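Local coordinates for protein endo-1,3-beta-glucanase, family GH16 (Zobellia galactanivorans, PDB 4BPZ) that probably hydrolyses internal beta-1,3-glucosidic bonds in glucans such as algal laminarin, through a family 16 glycoside hydrolase domain that also carries a bound calcium ion, at residues Y82-L87 and L226-G231; S106-W111 and D237-F242; A113-G118 and S142-E147. The protein carries 1 engineered substitution. All coordinates share one frame; numbering follows the deposited sequence. Where two conformers were deposited one is given.

Contact 1. Residues Y82-L87 and L226-G231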
loop_
_atom_site.group_PDB
_atom_site.type_symbol
_atom_site.label_atom_id
_atom_site.label_comp_id
_atom_site.label_asym_id
_atom_site.label_seq_id
_atom_site.Cartn_x
_atom_site.Cartn_y
_atom_site.Cartn_z
ATOM N N TYR A 82 -8.022 -2.547 17.179
ATOM C CA TYR A 82 -7.618 -3.414 16.103
ATOM C C TYR A 82 -6.122 -3.341 15.960
ATOM O O TYR A 82 -5.532 -2.269 16.182
ATOM C CB TYR A 82 -8.261 -3.044 14.741
ATOM C CG TYR A 82 -9.774 -3.010 14.824
ATOM C CD1 TYR A 82 -10.425 -1.816 15.222
ATOM C CD2 TYR A 82 -10.537 -4.131 14.612
ATOM C CE1 TYR A 82 -11.819 -1.792 15.417
ATOM C CE2 TYR A 82 -11.948 -4.140 14.767
ATOM C CZ TYR A 82 -12.551 -2.962 15.154
ATOM O OH TYR A 82 -13.908 -2.981 15.340
ATOM N N THR A 83 -5.536 -4.406 15.467
ATOM C CA THR A 83 -4.097 -4.419 15.065
ATOM C C THR A 83 -3.983 -4.911 13.657
ATOM O O THR A 83 -4.844 -5.676 13.139
ATOM C CB THR A 83 -3.287 -5.363 16.037
ATOM O OG1 THR A 83 -3.807 -6.667 15.910
ATOM C CG2 THR A 83 -3.296 -4.875 17.434
ATOM N N SER A 84 -2.918 -4.499 12.972
ATOM C CA SER A 84 -2.638 -4.901 11.609
ATOM C C SER A 84 -1.127 -4.694 11.373
ATOM O O SER A 84 -0.381 -4.483 12.333
ATOM C CB SER A 84 -3.525 -4.110 10.659
ATOM O OG SER A 84 -3.405 -4.570 9.356
ATOM N N ALA A 85 -0.721 -4.743 10.109
ATOM C CA ALA A 85 0.672 -4.439 9.759
ATOM C C ALA A 85 0.673 -3.499 8.568
ATOM O O ALA A 85 -0.225 -3.488 7.724
ATOM C CB ALA A 85 1.463 -5.687 9.450
ATOM N N ARG A 86 1.754 -2.700 8.542
ATOM C CA ARG A 86 2.024 -1.705 7.485
ATOM C C ARG A 86 3.531 -1.866 7.117
ATOM O O ARG A 86 4.383 -1.438 7.908
ATOM C CB ARG A 86 1.687 -0.277 7.958
ATOM C CG ARG A 86 1.999 0.805 6.961
ATOM C CD ARG A 86 1.310 2.073 7.410
ATOM N NE ARG A 86 1.745 3.261 6.616
ATOM C CZ ARG A 86 0.931 4.249 6.257
ATOM N NH1 ARG A 86 -0.374 4.159 6.331
ATOM N NH2 ARG A 86 1.496 5.357 5.722
ATOM N N LEU A 87 3.791 -2.456 5.998
ATOM C CA LEU A 87 5.159 -2.726 5.504
ATOM C C LEU A 87 5.547 -1.651 4.513
ATOM O O LEU A 87 4.692 -1.094 3.811
ATOM C CB LEU A 87 5.238 -4.044 4.804
ATOM C CG LEU A 87 4.818 -5.273 5.575
ATOM C CD1 LEU A 87 4.994 -6.532 4.724
ATOM C CD2 LEU A 87 5.564 -5.388 6.861
ATOM N N LEU A 226 2.450 -1.761 1.852
ATOM C CA LEU A 226 1.436 -2.828 1.871
ATOM C C LEU A 226 0.803 -2.798 3.241
ATOM O O LEU A 226 1.530 -2.830 4.247
ATOM C CB LEU A 226 2.118 -4.210 1.726
ATOM C CG LEU A 226 2.879 -4.377 0.432
ATOM C CD1 LEU A 226 3.726 -5.685 0.567
ATOM C CD2 LEU A 226 2.008 -4.400 -0.789
ATOM N N ASN A 227 -0.522 -2.764 3.327
ATOM C CA ASN A 227 -1.144 -2.646 4.650
ATOM C C ASN A 227 -2.605 -3.102 4.598
ATOM O O ASN A 227 -3.197 -3.150 3.512
ATOM C CB ASN A 227 -1.056 -1.221 5.209
ATOM C CG ASN A 227 -1.861 -0.234 4.418
ATOM O OD1 ASN A 227 -1.439 0.148 3.323
ATOM N ND2 ASN A 227 -3.057 0.098 4.868
ATOM N N ILE A 228 -3.190 -3.344 5.763
ATOM C CA ILE A 228 -4.682 -3.346 5.921
ATOM C C ILE A 228 -5.022 -2.323 6.964
ATOM O O ILE A 228 -4.682 -2.541 8.134
ATOM C CB ILE A 228 -5.284 -4.708 6.319
ATOM C CG1 ILE A 228 -4.816 -5.898 5.481
ATOM C CG2 ILE A 228 -6.816 -4.558 6.274
ATOM C CD1 ILE A 228 -5.276 -7.221 6.095
ATOM N N ALA A 229 -5.705 -1.249 6.610
ATOM C CA ALA A 229 -6.282 -0.358 7.623
ATOM C C ALA A 229 -7.639 -0.917 8.022
ATOM O O ALA A 229 -8.291 -1.621 7.252
ATOM C CB ALA A 229 -6.390 1.042 7.046
ATOM N N MET A 230 -8.082 -0.561 9.200
ATOM C CA MET A 230 -9.448 -0.922 9.711
ATOM C C MET A 230 -10.247 0.346 9.915
ATOM O O MET A 230 -9.802 1.284 10.562
ATOM C CB MET A 230 -9.343 -1.670 10.984
ATOM C CG MET A 230 -8.764 -3.076 10.847
ATOM S SD MET A 230 -9.678 -4.183 9.698
ATOM C CE MET A 230 -11.319 -4.208 10.460
ATOM N N GLY A 231 -11.466 0.357 9.367
ATOM C CA GLY A 231 -12.323 1.529 9.530
ATOM C C GLY A 231 -11.737 2.731 8.826
ATOM O O GLY A 231 -11.056 2.662 7.802
#
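Tyr82 meets Met230 where the two antiparallel chains have spread apart. The two side chains cross at about a right angle, and the root of the tyrosine makes the closest approach, with Tyr82 CB 3.9 Å from Met230 CG. Met230 CB comes to the tyrosine ring obliquely, while bends further along keep the methionine compact.

At Ser84 the chains are still too far apart for regular pairing: its CA and Ile228 CA are 6.2 Å from each other. A side chain spans the gap instead. With the hydroxyl opposite the backbone N (chi1 -173°), Ser84 OG reaches across and donates to Ile228 O at 2.7 Å, lying in the carbonyl plane on a lone pair. Ala85 then points its carbonyl at the partner backbone, and Asn227 CA makes a CA-H...O contact with Ala85 O at 3.3 Å.

Arg86 faces Asn227 in a non-hydrogen-bonded pair. Their side chains run side by side in the same direction, starting from CB atoms 4.0 Å apart, and the guanidinium and amide planes differ by 41°. Beyond this contact the extended arginine forms a salt bridge through NH2 with Glu123 and a hydrogen bond through NE with Gln33, and NH2 also makes a weak hydrogen bond to a bound beta-D-glucopyranose, whereas Asn227 OD1 accepts from Trp115 NE1. At Leu87 regular pairing is established by two backbone bonds, Leu87 N to Leu226 O at 2.9 Å and Leu226 N to Leu87 O at 3.1 Å.

Strand pairing is thus regular beside the glycan pocket, to which Arg86 belongs, and gives way to a serine hydroxyl and apolar packing farther out. Held by Glu123 and Gln33, and by Trp115, the polar ends of Arg86 and Asn227 probably have little freedom to turn.

Contact 2. Residues S106-W111 and D237-F242. With GLC (alpha-D-glucopyranose), chain C.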
loop_
_atom_site.group_PDB
_atom_site.type_symbol
_atom_site.label_atom_id
_atom_site.label_comp_id
_atom_site.label_asym_id
_atom_site.label_seq_id
_atom_site.Cartn_x
_atom_site.Cartn_y
_atom_site.Cartn_z
ATOM N N SER A 106 -11.911 -10.268 2.541
ATOM C CA SER A 106 -13.350 -10.252 2.180
ATOM C C SER A 106 -14.223 -9.498 3.133
ATOM O O SER A 106 -15.370 -9.201 2.749
ATOM C CB SER A 106 -13.888 -11.736 2.144
ATOM O OG SER A 106 -13.795 -12.313 3.411
ATOM N N LYS A 107 -13.784 -9.238 4.363
ATOM C CA LYS A 107 -14.694 -8.801 5.382
ATOM C C LYS A 107 -14.942 -7.325 5.342
ATOM O O LYS A 107 -14.088 -6.474 5.042
ATOM C CB LYS A 107 -14.218 -9.202 6.776
ATOM C CG LYS A 107 -14.296 -10.746 6.952
ATOM C CD LYS A 107 -13.832 -11.213 8.310
ATOM C CE LYS A 107 -13.955 -12.744 8.432
ATOM N NZ LYS A 107 -13.480 -13.189 9.769
ATOM N N LYS A 108 -16.166 -6.954 5.760
ATOM C CA LYS A 108 -16.537 -5.575 5.879
ATOM C C LYS A 108 -15.662 -4.846 6.897
ATOM O O LYS A 108 -15.350 -5.433 7.924
ATOM C CB LYS A 108 -18.049 -5.475 6.294
ATOM C CG LYS A 108 -18.608 -4.079 6.305
ATOM C CD LYS A 108 -20.156 -4.158 6.452
ATOM C CE LYS A 108 -20.624 -2.714 6.605
ATOM N NZ LYS A 108 -22.099 -2.485 6.474
ATOM N N GLY A 109 -15.345 -3.588 6.614
ATOM C CA GLY A 109 -14.526 -2.791 7.499
ATOM C C GLY A 109 -13.034 -2.748 7.161
ATOM O O GLY A 109 -12.323 -1.912 7.714
ATOM N N THR A 110 -12.580 -3.682 6.332
ATOM C CA THR A 110 -11.178 -3.772 5.962
ATOM C C THR A 110 -10.875 -2.856 4.770
ATOM O O THR A 110 -11.681 -2.681 3.838
ATOM C CB THR A 110 -10.816 -5.224 5.612
ATOM O OG1 THR A 110 -11.591 -5.640 4.461
ATOM C CG2 THR A 110 -10.995 -6.198 6.730
ATOM N N TRP A 111 -9.662 -2.294 4.808
ATOM C CA TRP A 111 -9.185 -1.336 3.810
ATOM C C TRP A 111 -7.783 -1.736 3.409
ATOM O O TRP A 111 -6.785 -1.140 3.930
ATOM C CB TRP A 111 -9.304 0.076 4.380
ATOM C CG TRP A 111 -8.822 1.194 3.514
ATOM C CD1 TRP A 111 -8.412 1.152 2.196
ATOM C CD2 TRP A 111 -8.698 2.557 3.953
ATOM N NE1 TRP A 111 -8.021 2.440 1.789
ATOM C CE2 TRP A 111 -8.186 3.277 2.860
ATOM C CE3 TRP A 111 -8.993 3.218 5.136
ATOM C CZ2 TRP A 111 -7.972 4.650 2.933
ATOM C CZ3 TRP A 111 -8.789 4.610 5.216
ATOM C CH2 TRP A 111 -8.297 5.303 4.111
ATOM N N ASP A 237 -17.696 1.334 8.524
ATOM C CA ASP A 237 -18.162 0.646 9.720
ATOM C C ASP A 237 -17.642 -0.811 9.718
ATOM O O ASP A 237 -17.609 -1.526 8.691
ATOM C CB ASP A 237 -19.678 0.600 9.754
ATOM C CG ASP A 237 -20.281 2.035 9.808
ATOM O OD1 ASP A 237 -19.635 2.989 10.300
ATOM O OD2 ASP A 237 -21.399 2.152 9.254
ATOM N N ILE A 238 -17.232 -1.199 10.940
ATOM C CA ILE A 238 -16.706 -2.562 11.098
ATOM C C ILE A 238 -17.752 -3.339 11.881
ATOM O O ILE A 238 -18.219 -2.900 12.946
ATOM C CB ILE A 238 -15.392 -2.551 11.887
ATOM C CG1 ILE A 238 -14.341 -1.599 11.268
ATOM C CG2 ILE A 238 -14.868 -3.986 12.089
ATOM C CD1 ILE A 238 -13.181 -1.285 12.199
ATOM N N PRO A 239 -18.206 -4.519 11.377
ATOM C CA PRO A 239 -19.194 -5.321 12.141
ATOM C C PRO A 239 -18.701 -5.650 13.515
ATOM O O PRO A 239 -17.526 -5.897 13.753
ATOM C CB PRO A 239 -19.349 -6.579 11.297
ATOM C CG PRO A 239 -19.023 -6.161 9.923
ATOM C CD PRO A 239 -17.845 -5.145 10.089
ATOM N N GLU A 240 -19.661 -5.614 14.457
ATOM C CA GLU A 240 -19.331 -5.943 15.829
ATOM C C GLU A 240 -18.698 -7.356 15.964
ATOM O O GLU A 240 -17.832 -7.549 16.814
ATOM C CB GLU A 240 -20.597 -5.904 16.682
ATOM C CG GLU A 240 -20.300 -6.274 18.142
ATOM C CD GLU A 240 -20.091 -7.841 18.473
ATOM O OE1 GLU A 240 -20.621 -8.788 17.733
ATOM O OE2 GLU A 240 -19.364 -8.165 19.518
ATOM N N ASN A 241 -19.050 -8.251 15.068
ATOM C CA ASN A 241 -18.557 -9.597 15.106
ATOM C C ASN A 241 -17.210 -9.805 14.480
ATOM O O ASN A 241 -16.749 -10.969 14.346
ATOM C CB ASN A 241 -19.628 -10.596 14.579
ATOM C CG ASN A 241 -19.771 -10.619 12.974
ATOM O OD1 ASN A 241 -19.311 -9.709 12.230
ATOM N ND2 ASN A 241 -20.408 -11.714 12.438
ATOM N N PHE A 242 -16.548 -8.759 13.962
ATOM C CA PHE A 242 -15.275 -8.945 13.259
ATOM C C PHE A 242 -14.299 -9.620 14.176
ATOM O O PHE A 242 -14.073 -9.252 15.321
ATOM C CB PHE A 242 -14.770 -7.568 12.863
ATOM C CG PHE A 242 -13.462 -7.657 12.051
ATOM C CD1 PHE A 242 -13.506 -7.822 10.723
ATOM C CD2 PHE A 242 -12.227 -7.646 12.652
ATOM C CE1 PHE A 242 -12.329 -7.934 9.923
ATOM C CE2 PHE A 242 -11.063 -7.722 11.880
ATOM C CZ PHE A 242 -11.099 -7.900 10.555
HETATM C C1 GLC C . -4.121 6.701 -0.361
HETATM C C2 GLC C . -4.435 7.774 0.735
HETATM C C3 GLC C . -3.646 7.372 1.990
HETATM C C4 GLC C . -3.972 6.002 2.396
HETATM C C5 GLC C . -3.459 5.138 1.269
HETATM C C6 GLC C . -3.676 3.657 1.483
HETATM O O1 GLC C . -2.855 6.874 -0.962
HETATM O O2 GLC C . -4.053 9.020 0.208
HETATM O O3 GLC C . -3.978 8.326 3.086
HETATM O O4 GLC C . -3.329 5.689 3.647
HETATM O O5 GLC C . -4.200 5.483 0.077
HETATM O O6 GLC C . -5.054 3.335 1.627
HETATM O O HOH W 1 -15.265 -11.806 11.418
HETATM O O HOH W 2 -21.970 0.972 6.866
#
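Phe242 swings its CG opposite its backbone N (chi1 -177°), which carries the ring to Lys107 and Thr110, and Lys107, with CG beside its backbone N (chi1 -69°), runs extended past that ring. A type II beta turn, Lys107 to Thr110, packs against the loop 237-242, which ends in a type I turn from Pro239 to Phe242. Both lie at the periphery of the beta jelly-roll of family 16, where strand 110-118 starts and leads into Trp111 of the glycan pocket, its NE1 hydrogen-bonded to Glu147.

Lys107 CB comes to the edge of the phenylalanine, near the ring plane, 3.9 Å from Phe242 CE1. Thr110 CG2 approaches the same Phe242 CE1 obliquely, also at 3.9 Å, and the two side chains cross at about a right angle. The other branch, Thr110 OG1, donates to Lys107 O at 2.7 Å in the carbonyl plane, reinforcing a turn whose Thr110 N to Lys107 O bond is weak. With an alanine here, Lys107 O would probably be left with that weak bond alone within the turn, and a gap is likely to open beside Phe242 CE1.

Gly109, at the third position of the turn with phi 96°, presses its bare CA against Asp237 O and Ile238 CG1; a CB would clash with that isoleucine carbon. Lys108 lies across the proline, Lys108 CB being 3.8 Å from Pro239 CD. The ammonium of Lys107 hydrogen-bonds Asp244 O; that of Lys108 stays short of its opposite charge, and a water bridges instead, donating to Asp237 OD2 at 2.7 Å and weakly accepting from Lys108 NZ at 3.5 Å.

Contact 3. Residues A113-G118 and S142-E147. Engineered in segment 142-147: Ser142 (natural residue Glu). With GLC (alpha-D-glucopyranose), chain C.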
loop_
_atom_site.group_PDB
_atom_site.type_symbol
_atom_site.label_atom_id
_atom_site.label_comp_id
_atom_site.label_asym_id
_atom_site.label_seq_id
_atom_site.Cartn_x
_atom_site.Cartn_y
_atom_site.Cartn_z
ATOM N N ALA A 113 -4.404 -1.993 0.982
ATOM C CA ALA A 113 -3.810 -1.136 -0.011
ATOM C C ALA A 113 -2.425 -1.633 -0.418
ATOM O O ALA A 113 -1.671 -2.183 0.394
ATOM C CB ALA A 113 -3.695 0.291 0.491
ATOM N N ILE A 114 -2.129 -1.385 -1.692
ATOM C CA ILE A 114 -0.801 -1.545 -2.325
ATOM C C ILE A 114 -0.536 -0.140 -2.883
ATOM O O ILE A 114 -1.300 0.294 -3.768
ATOM C CB ILE A 114 -0.815 -2.548 -3.435
ATOM C CG1 ILE A 114 -1.313 -3.937 -2.951
ATOM C CG2 ILE A 114 0.591 -2.666 -4.065
ATOM C CD1 ILE A 114 -1.630 -4.913 -4.073
ATOM N N TRP A 115 0.495 0.559 -2.440
ATOM C CA TRP A 115 0.593 1.962 -2.869
ATOM C C TRP A 115 2.018 2.421 -2.675
ATOM O O TRP A 115 2.869 1.667 -2.225
ATOM C CB TRP A 115 -0.432 2.812 -2.107
ATOM C CG TRP A 115 -0.316 2.793 -0.607
ATOM C CD1 TRP A 115 -0.509 1.759 0.262
ATOM C CD2 TRP A 115 -0.116 3.945 0.233
ATOM N NE1 TRP A 115 -0.447 2.168 1.561
ATOM C CE2 TRP A 115 -0.209 3.504 1.557
ATOM C CE3 TRP A 115 0.108 5.321 -0.017
ATOM C CZ2 TRP A 115 -0.155 4.388 2.675
ATOM C CZ3 TRP A 115 0.179 6.190 1.047
ATOM C CH2 TRP A 115 0.054 5.757 2.390
ATOM N N THR A 116 2.283 3.637 -3.086
ATOM C CA THR A 116 3.639 4.221 -2.998
ATOM C C THR A 116 3.564 5.589 -2.336
ATOM O O THR A 116 2.566 6.281 -2.397
ATOM C CB THR A 116 4.307 4.376 -4.382
ATOM O OG1 THR A 116 3.791 5.538 -5.053
ATOM C CG2 THR A 116 4.203 3.137 -5.263
ATOM N N LEU A 117 4.711 5.944 -1.771
ATOM C CA LEU A 117 4.974 7.309 -1.339
ATOM C C LEU A 117 6.312 7.724 -1.944
ATOM O O LEU A 117 7.264 6.920 -2.001
ATOM C CB LEU A 117 5.057 7.437 0.178
ATOM C CG LEU A 117 3.743 7.468 0.955
ATOM C CD1 LEU A 117 3.911 7.263 2.418
ATOM C CD2 LEU A 117 3.013 8.761 0.599
ATOM N N GLY A 118 6.432 9.012 -2.268
ATOM C CA GLY A 118 7.737 9.538 -2.553
ATOM C C GLY A 118 8.680 9.306 -1.402
ATOM O O GLY A 118 8.327 9.470 -0.233
ATOM N N SER A 142 2.024 10.292 -4.236
ATOM C CA SER A 142 1.680 8.929 -3.975
ATOM C C SER A 142 0.865 8.340 -5.086
ATOM O O SER A 142 0.110 9.052 -5.774
ATOM C CB SER A 142 0.774 9.101 -2.850
ATOM O OG SER A 142 0.293 7.832 -2.420
ATOM N N ILE A 143 1.089 7.049 -5.324
ATOM C CA ILE A 143 0.356 6.267 -6.283
ATOM C C ILE A 143 -0.360 5.123 -5.591
ATOM O O ILE A 143 0.275 4.311 -4.889
ATOM C CB ILE A 143 1.271 5.669 -7.291
ATOM C CG1 ILE A 143 2.135 6.751 -7.968
ATOM C CG2 ILE A 143 0.519 4.841 -8.388
ATOM C CD1 ILE A 143 3.234 6.249 -8.853
ATOM N N ASP A 144 -1.677 5.033 -5.768
ATOM C CA ASP A 144 -2.394 3.836 -5.285
ATOM C C ASP A 144 -2.295 2.881 -6.435
ATOM O O ASP A 144 -2.597 3.272 -7.599
ATOM C CB ASP A 144 -3.843 4.230 -4.726
ATOM C CG ASP A 144 -3.640 5.158 -3.490
ATOM O OD1 ASP A 144 -3.421 4.412 -2.298
ATOM O OD2 ASP A 144 -4.166 6.191 -3.367
ATOM N N ILE A 145 -1.782 1.683 -6.222
ATOM C CA ILE A 145 -1.894 0.574 -7.175
ATOM C C ILE A 145 -3.169 -0.212 -6.909
ATOM O O ILE A 145 -3.836 -0.640 -7.844
ATOM C CB ILE A 145 -0.643 -0.285 -7.090
ATOM C CG1 ILE A 145 0.603 0.585 -7.328
ATOM C CG2 ILE A 145 -0.770 -1.440 -8.081
ATOM C CD1 ILE A 145 1.904 -0.190 -7.195
ATOM N N LEU A 146 -3.538 -0.387 -5.652
ATOM C CA LEU A 146 -4.790 -1.049 -5.302
ATOM C C LEU A 146 -5.243 -0.502 -3.996
ATOM O O LEU A 146 -4.472 -0.399 -3.018
ATOM C CB LEU A 146 -4.488 -2.567 -5.124
ATOM C CG LEU A 146 -5.613 -3.498 -4.614
ATOM C CD1 LEU A 146 -5.747 -3.524 -3.134
ATOM C CD2 LEU A 146 -6.936 -3.268 -5.423
ATOM N N GLU A 147 -6.540 -0.090 -3.880
ATOM C CA GLU A 147 -7.241 -0.027 -2.629
ATOM C C GLU A 147 -8.590 -0.703 -2.801
ATOM O O GLU A 147 -9.151 -0.722 -3.903
ATOM C CB GLU A 147 -7.489 1.392 -2.178
ATOM C CG GLU A 147 -6.255 2.248 -1.984
ATOM C CD GLU A 147 -6.609 3.675 -1.564
ATOM O OE1 GLU A 147 -6.944 3.951 -0.403
ATOM O OE2 GLU A 147 -6.659 4.608 -2.474
HETATM C C1 GLC C . -4.121 6.701 -0.361
HETATM C C2 GLC C . -4.435 7.774 0.735
HETATM C C3 GLC C . -3.646 7.372 1.990
HETATM C C4 GLC C . -3.972 6.002 2.396
HETATM C C5 GLC C . -3.459 5.138 1.269
HETATM C C6 GLC C . -3.676 3.657 1.483
HETATM O O1 GLC C . -2.855 6.874 -0.962
HETATM O O2 GLC C . -4.053 9.020 0.208
HETATM O O3 GLC C . -3.978 8.326 3.086
HETATM O O4 GLC C . -3.329 5.689 3.647
HETATM O O5 GLC C . -4.200 5.483 0.077
HETATM O O6 GLC C . -5.054 3.335 1.627
#
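Strands 113-118 and 142-144 run antiparallel, 168° apart, and the register slips by one residue at a classic beta bulge: Ile145 and Leu146 both face Ile114. Ile114 O accepts from both, Ile145 N at 2.9 Å and Leu146 N at 3.0 Å, while Ile114 N donates to Leu146 O.

Ser142, Asp144 and Glu147 project to the same face as Ala113 and Trp115, lining the glycan pocket. Their spacing matches the ExDxxE signature of family 16, which probably marks 142-147 as the catalytic segment; Ser142 is engineered from glutamate. Trp115 CG sits between its backbone N and carbonyl carbon (chi1 58°), which lays the indole against the glucose, whose C5 is 3.4 Å above the ring plane, over its centre. Glucose O6 donates to Glu147 OE1 at 2.8 Å. Asp144 is modelled in two conformers; in the one described its carboxylate lies alongside Trp115, and the bond from glucose O1 to Asp144 OD2 is less sure.

On the reverse face, Ile114 CD1 packs 3.8 Å from Leu146 CB. Ile114 and Leu146 rest on Tyr189 of strand 187-193, Ile143 and Ile145 on Leu191, and strand 110-118 is flanked by 142-147 on one edge and strand 222-230 on the other.

How the contacts relate
From the N terminus, the first of these segments, on strand 82-93, is joined only when strand 222-230 arrives, closing the long loop of contact 1. Within that loop the chain passes 106-111, which packs only later against 237-242, beyond the end of contact 1; contacts 1 and 2 therefore cross. Contact 3 closes early, after a short excursion from 113-118 to 142-147, and nests inside both. Strand 110-118 serves contacts 2 and 3, and strand 222-230 lies beside it, bonded through Ala229 O to Trp111 N and Asn227 O to Ala113 N. Trp111 NE1 reaches Glu147 OE1, so the outer turn, neighbouring strands and sugar-binding face are tied together.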